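Local structure of glucose-6-phosphate 1-dehydrogenase (Kluyveromyces lactis, 7E6I) at residues 312-324 and 331-343. The protein catalyses the NADP(+)-dependent oxidation of glucose 6-phosphate to 6-phosphogluconolactone, the first and probably rate-limiting step of the oxidative pentose phosphate pathway. Numbering follows the deposited sequence.
With BG6 (6-O-phosphono-beta-D-glucopyranose), chain B.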
loop_
_atom_site.group_PDB
_atom_site.type_symbol
_atom_site.label_atom_id
_atom_site.label_comp_id
_atom_site.label_asym_id
_atom_site.label_seq_id
_atom_site.Cartn_x
_atom_site.Cartn_y
_atom_site.Cartn_z
ATOM N N LYS A 312 -8.815 -5.787 24.173
ATOM C CA LYS A 312 -9.327 -6.712 23.171
ATOM C C LYS A 312 -8.727 -6.462 21.786
ATOM O O LYS A 312 -9.340 -6.833 20.775
ATOM C CB LYS A 312 -10.851 -6.620 23.103
ATOM C CG LYS A 312 -11.567 -6.913 24.413
ATOM C CD LYS A 312 -13.006 -7.386 24.154
ATOM C CE LYS A 312 -13.838 -6.288 23.482
ATOM N NZ LYS A 312 -15.033 -5.872 24.287
ATOM N N CYS A 313 -7.549 -5.840 21.711
ATOM C CA CYS A 313 -6.997 -5.451 20.419
ATOM C C CYS A 313 -6.680 -6.678 19.564
ATOM O O CYS A 313 -6.063 -7.642 20.031
ATOM C CB CYS A 313 -5.744 -4.610 20.601
ATOM S SG CYS A 313 -5.105 -3.972 19.038
ATOM N N VAL A 314 -7.090 -6.625 18.302
ATOM C CA VAL A 314 -6.866 -7.713 17.356
ATOM C C VAL A 314 -5.516 -7.509 16.675
ATOM O O VAL A 314 -5.310 -6.506 15.983
ATOM C CB VAL A 314 -7.998 -7.769 16.318
ATOM C CG1 VAL A 314 -7.736 -8.840 15.329
ATOM C CG2 VAL A 314 -9.334 -8.020 16.993
ATOM N N THR A 315 -4.604 -8.468 16.839
ATOM C CA THR A 315 -3.335 -8.444 16.114
ATOM C C THR A 315 -3.284 -9.471 14.985
ATOM O O THR A 315 -2.321 -9.481 14.205
ATOM C CB THR A 315 -2.154 -8.650 17.086
ATOM O OG1 THR A 315 -2.194 -9.971 17.632
ATOM C CG2 THR A 315 -2.227 -7.653 18.233
ATOM N N PHE A 316 -4.296 -10.332 14.877
ATOM C CA PHE A 316 -4.459 -11.238 13.752
ATOM C C PHE A 316 -5.931 -11.278 13.402
ATOM O O PHE A 316 -6.763 -11.464 14.294
ATOM C CB PHE A 316 -3.983 -12.664 14.071
ATOM C CG PHE A 316 -4.295 -13.657 12.982
ATOM C CD1 PHE A 316 -5.571 -14.174 12.824
ATOM C CD2 PHE A 316 -3.313 -14.058 12.107
ATOM C CE1 PHE A 316 -5.855 -15.045 11.817
ATOM C CE2 PHE A 316 -3.598 -14.935 11.102
ATOM C CZ PHE A 316 -4.877 -15.430 10.956
ATOM N N ALA A 317 -6.246 -11.186 12.111
ATOM C CA ALA A 317 -7.621 -11.331 11.645
ATOM C C ALA A 317 -7.659 -12.070 10.318
ATOM O O ALA A 317 -6.861 -11.797 9.416
ATOM C CB ALA A 317 -8.314 -9.967 11.484
ATOM N N ALA A 318 -8.611 -12.991 10.194
ATOM C CA ALA A 318 -8.987 -13.584 8.921
ATOM C C ALA A 318 -10.447 -13.234 8.688
ATOM O O ALA A 318 -11.264 -13.375 9.601
ATOM C CB ALA A 318 -8.765 -15.098 8.921
ATOM N N ILE A 319 -10.767 -12.729 7.495
ATOM C CA ILE A 319 -12.109 -12.244 7.185
ATOM C C ILE A 319 -12.558 -12.839 5.861
ATOM O O ILE A 319 -11.802 -12.827 4.884
ATOM C CB ILE A 319 -12.170 -10.709 7.104
ATOM C CG1 ILE A 319 -11.641 -10.054 8.385
ATOM C CG2 ILE A 319 -13.590 -10.257 6.798
ATOM C CD1 ILE A 319 -11.350 -8.537 8.221
ATOM N N GLY A 320 -13.793 -13.331 5.819
ATOM C CA GLY A 320 -14.366 -13.837 4.582
ATOM C C GLY A 320 -15.090 -12.725 3.844
ATOM O O GLY A 320 -15.728 -11.867 4.452
ATOM N N PHE A 321 -14.981 -12.750 2.526
ATOM C CA PHE A 321 -15.608 -11.753 1.676
ATOM C C PHE A 321 -16.366 -12.445 0.561
ATOM O O PHE A 321 -16.020 -13.557 0.148
ATOM C CB PHE A 321 -14.575 -10.808 1.059
ATOM C CG PHE A 321 -13.940 -9.880 2.045
ATOM C CD1 PHE A 321 -14.488 -8.632 2.283
ATOM C CD2 PHE A 321 -12.789 -10.250 2.724
ATOM C CE1 PHE A 321 -13.902 -7.766 3.186
ATOM C CE2 PHE A 321 -12.199 -9.395 3.633
ATOM C CZ PHE A 321 -12.761 -8.138 3.859
ATOM N N LYS A 322 -17.393 -11.767 0.064
ATOM C CA LYS A 322 -18.143 -12.239 -1.087
ATOM C C LYS A 322 -18.400 -11.052 -1.995
ATOM O O LYS A 322 -18.750 -9.963 -1.528
ATOM C CB LYS A 322 -19.471 -12.876 -0.685
ATOM C CG LYS A 322 -19.334 -14.235 0.015
ATOM C CD LYS A 322 -19.035 -15.387 -0.996
ATOM C CE LYS A 322 -18.934 -16.770 -0.293
ATOM N NZ LYS A 322 -20.071 -17.688 -0.656
ATOM N N ILE A 323 -18.231 -11.265 -3.290
ATOM C CA ILE A 323 -18.481 -10.235 -4.282
ATOM C C ILE A 323 -19.659 -10.687 -5.128
ATOM O O ILE A 323 -19.615 -11.758 -5.746
ATOM C CB ILE A 323 -17.247 -9.975 -5.142
ATOM C CG1 ILE A 323 -16.055 -9.628 -4.255
ATOM C CG2 ILE A 323 -17.568 -8.914 -6.181
ATOM C CD1 ILE A 323 -14.797 -9.339 -5.045
ATOM N N ALA A 324 -20.709 -9.873 -5.158
ATOM C CA ALA A 324 -21.951 -10.266 -5.813
ATOM C C ALA A 324 -21.990 -9.703 -7.235
ATOM O O ALA A 324 -22.677 -8.733 -7.537
ATOM C CB ALA A 324 -23.144 -9.796 -4.990
ATOM N N VAL A 331 -17.799 -17.227 -5.028
ATOM C CA VAL A 331 -16.403 -17.572 -4.772
ATOM C C VAL A 331 -16.036 -17.064 -3.385
ATOM O O VAL A 331 -16.099 -15.850 -3.134
ATOM C CB VAL A 331 -15.467 -16.985 -5.839
ATOM C CG1 VAL A 331 -14.029 -17.362 -5.547
ATOM C CG2 VAL A 331 -15.868 -17.462 -7.222
ATOM N N PRO A 332 -15.647 -17.934 -2.454
ATOM C CA PRO A 332 -15.255 -17.441 -1.127
ATOM C C PRO A 332 -13.886 -16.776 -1.195
ATOM O O PRO A 332 -12.936 -17.345 -1.732
ATOM C CB PRO A 332 -15.229 -18.703 -0.257
ATOM C CG PRO A 332 -15.376 -19.871 -1.205
ATOM C CD PRO A 332 -15.403 -19.372 -2.615
ATOM N N ILE A 333 -13.798 -15.561 -0.655
ATOM C CA ILE A 333 -12.564 -14.787 -0.619
ATOM C C ILE A 333 -12.144 -14.604 0.835
ATOM O O ILE A 333 -12.977 -14.283 1.689
ATOM C CB ILE A 333 -12.764 -13.436 -1.315
ATOM C CG1 ILE A 333 -13.033 -13.665 -2.793
ATOM C CG2 ILE A 333 -11.586 -12.507 -1.086
ATOM C CD1 ILE A 333 -13.681 -12.473 -3.440
ATOM N N VAL A 334 -10.865 -14.816 1.130
ATOM C CA VAL A 334 -10.354 -14.602 2.476
ATOM C C VAL A 334 -9.197 -13.611 2.422
ATOM O O VAL A 334 -8.275 -13.751 1.604
ATOM C CB VAL A 334 -9.910 -15.916 3.139
ATOM C CG1 VAL A 334 -9.216 -15.622 4.481
ATOM C CG2 VAL A 334 -11.094 -16.832 3.355
ATOM N N MET A 335 -9.243 -12.614 3.295
ATOM C CA MET A 335 -8.085 -11.784 3.601
ATOM C C MET A 335 -7.652 -12.126 5.013
ATOM O O MET A 335 -8.488 -12.190 5.919
ATOM C CB MET A 335 -8.413 -10.299 3.495
ATOM C CG MET A 335 -8.345 -9.743 2.077
ATOM S SD MET A 335 -8.656 -7.949 2.026
ATOM C CE MET A 335 -8.692 -7.595 3.778
ATOM N N ARG A 336 -6.361 -12.358 5.206
ATOM C CA ARG A 336 -5.877 -12.705 6.531
ATOM C C ARG A 336 -4.543 -12.017 6.778
ATOM O O ARG A 336 -3.652 -12.045 5.924
ATOM C CB ARG A 336 -5.771 -14.230 6.711
ATOM C CG ARG A 336 -4.866 -14.986 5.732
ATOM C CD ARG A 336 -5.104 -16.493 5.921
ATOM N NE ARG A 336 -4.564 -17.371 4.878
ATOM C CZ ARG A 336 -3.341 -17.898 4.911
ATOM N NH1 ARG A 336 -2.543 -17.614 5.927
ATOM N NH2 ARG A 336 -2.916 -18.713 3.947
ATOM N N ALA A 337 -4.426 -11.376 7.934
ATOM C CA ALA A 337 -3.258 -10.586 8.294
ATOM C C ALA A 337 -2.933 -10.807 9.768
ATOM O O ALA A 337 -3.842 -10.847 10.606
ATOM C CB ALA A 337 -3.493 -9.097 8.043
ATOM N N GLY A 338 -1.640 -10.939 10.079
ATOM C CA GLY A 338 -1.217 -11.104 11.456
ATOM C C GLY A 338 0.174 -10.566 11.702
ATOM O O GLY A 338 1.045 -10.597 10.825
ATOM N N LYS A 339 0.374 -10.058 12.913
ATOM C CA LYS A 339 1.686 -9.742 13.447
ATOM C C LYS A 339 2.098 -10.850 14.403
ATOM O O LYS A 339 1.262 -11.610 14.898
ATOM C CB LYS A 339 1.669 -8.389 14.169
ATOM C CG LYS A 339 2.047 -7.199 13.269
ATOM C CD LYS A 339 1.114 -6.002 13.449
ATOM C CE LYS A 339 1.840 -4.664 13.330
ATOM N NZ LYS A 339 2.534 -4.431 12.036
ATOM N N ALA A 340 3.407 -10.953 14.637
ATOM C CA ALA A 340 3.971 -11.899 15.611
ATOM C C ALA A 340 3.682 -13.347 15.218
ATOM O O ALA A 340 3.369 -14.192 16.060
ATOM C CB ALA A 340 3.471 -11.607 17.032
ATOM N N LEU A 341 3.771 -13.631 13.931
ATOM C CA LEU A 341 3.696 -14.987 13.425
ATOM C C LEU A 341 5.119 -15.483 13.142
ATOM O O LEU A 341 6.103 -14.855 13.560
ATOM C CB LEU A 341 2.793 -15.019 12.185
ATOM C CG LEU A 341 1.389 -14.433 12.381
ATOM C CD1 LEU A 341 0.709 -14.144 11.037
ATOM C CD2 LEU A 341 0.523 -15.357 13.237
ATOM N N ASN A 342 5.236 -16.575 12.390
ATOM C CA ASN A 342 6.493 -17.278 12.168
ATOM C C ASN A 342 7.334 -16.738 11.014
ATOM O O ASN A 342 8.455 -17.221 10.820
ATOM C CB ASN A 342 6.204 -18.746 11.880
ATOM C CG ASN A 342 5.507 -18.932 10.545
ATOM O OD1 ASN A 342 4.420 -18.400 10.322
ATOM N ND2 ASN A 342 6.137 -19.671 9.647
ATOM N N GLU A 343 6.834 -15.793 10.217
ATOM C CA GLU A 343 7.601 -15.334 9.061
ATOM C C GLU A 343 7.009 -14.029 8.557
ATOM O O GLU A 343 5.890 -13.658 8.909
ATOM C CB GLU A 343 7.602 -16.370 7.929
ATOM C CG GLU A 343 6.194 -16.717 7.477
ATOM C CD GLU A 343 6.148 -17.711 6.345
ATOM O OE1 GLU A 343 7.098 -17.744 5.534
ATOM O OE2 GLU A 343 5.149 -18.462 6.270
HETATM C C1 BG6 B . 2.009 0.033 7.450
HETATM C C2 BG6 B . 1.485 -0.572 8.752
HETATM O O1 BG6 B . 1.038 0.659 6.710
HETATM O O5 BG6 B . 2.572 -1.062 6.594
HETATM C C3 BG6 B . 2.545 -1.339 9.463
HETATM O O2 BG6 B . 0.957 0.438 9.622
HETATM C C4 BG6 B . 3.085 -2.436 8.606
HETATM O O3 BG6 B . 2.004 -1.951 10.664
HETATM C C5 BG6 B . 3.601 -1.876 7.279
HETATM O O4 BG6 B . 4.130 -3.105 9.324
HETATM C C6 BG6 B . 3.999 -2.945 6.299
HETATM O O6 BG6 B . 4.441 -2.305 5.116
HETATM P P BG6 B . 5.632 -3.045 4.227
HETATM O O1P BG6 B . 5.055 -4.432 4.018
HETATM O O2P BG6 B . 6.904 -3.053 5.033
HETATM O O3P BG6 B . 5.918 -2.338 2.904
HETATM O O HOH W 1 -17.530 -13.832 -4.184
#
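The carbonyl oxygen of Ala337 accepts a hydrogen bond from Ala317 N at 2.9 Å, and Phe316 CA adds a weaker CA-H...O contact to Ala337 O at 3.2 Å. This pairing recurs along the antiparallel hairpin of strands 316-321 and 333-338, which lies within the mixed sheet of the C-terminal domain, between strands 285-291 and 212-220. Its far end carries the shortest bond, Phe321 N to Ile333 O at 2.7 Å, with the donor tilted 21° from the carbonyl plane; beyond it a water joins Ile323 N to Val331 O. At the other end, Lys339 N closes the ladder on Thr315 O.

With CG anti to the backbone N (chi1 173°), the Phe316 ring comes up obliquely beside Gly338, its CD2 3.7 Å from Gly338 CA, where a side chain would clash, while Leu341 CD1 meets the ring edge. An alanine in place of Phe316 would probably uncover Gly338 and leave Leu341 CD1 without its ring partner. On the face turned to helix 236-254, Met335 lays CB and CE against Phe321 CE2, its SD 4.9 Å from the ring centroid in an oblique Met-aromatic contact. Ile333 CD1 then meets Ile323 CD1 at 3.7 Å.

The residue making the last rung, Lys339, also sends NZ to O3 of the bound glucose 6-phosphate, 2.9 Å away, and into a salt bridge with Glu221, so carboxylate and sugar together probably orient its ammonium.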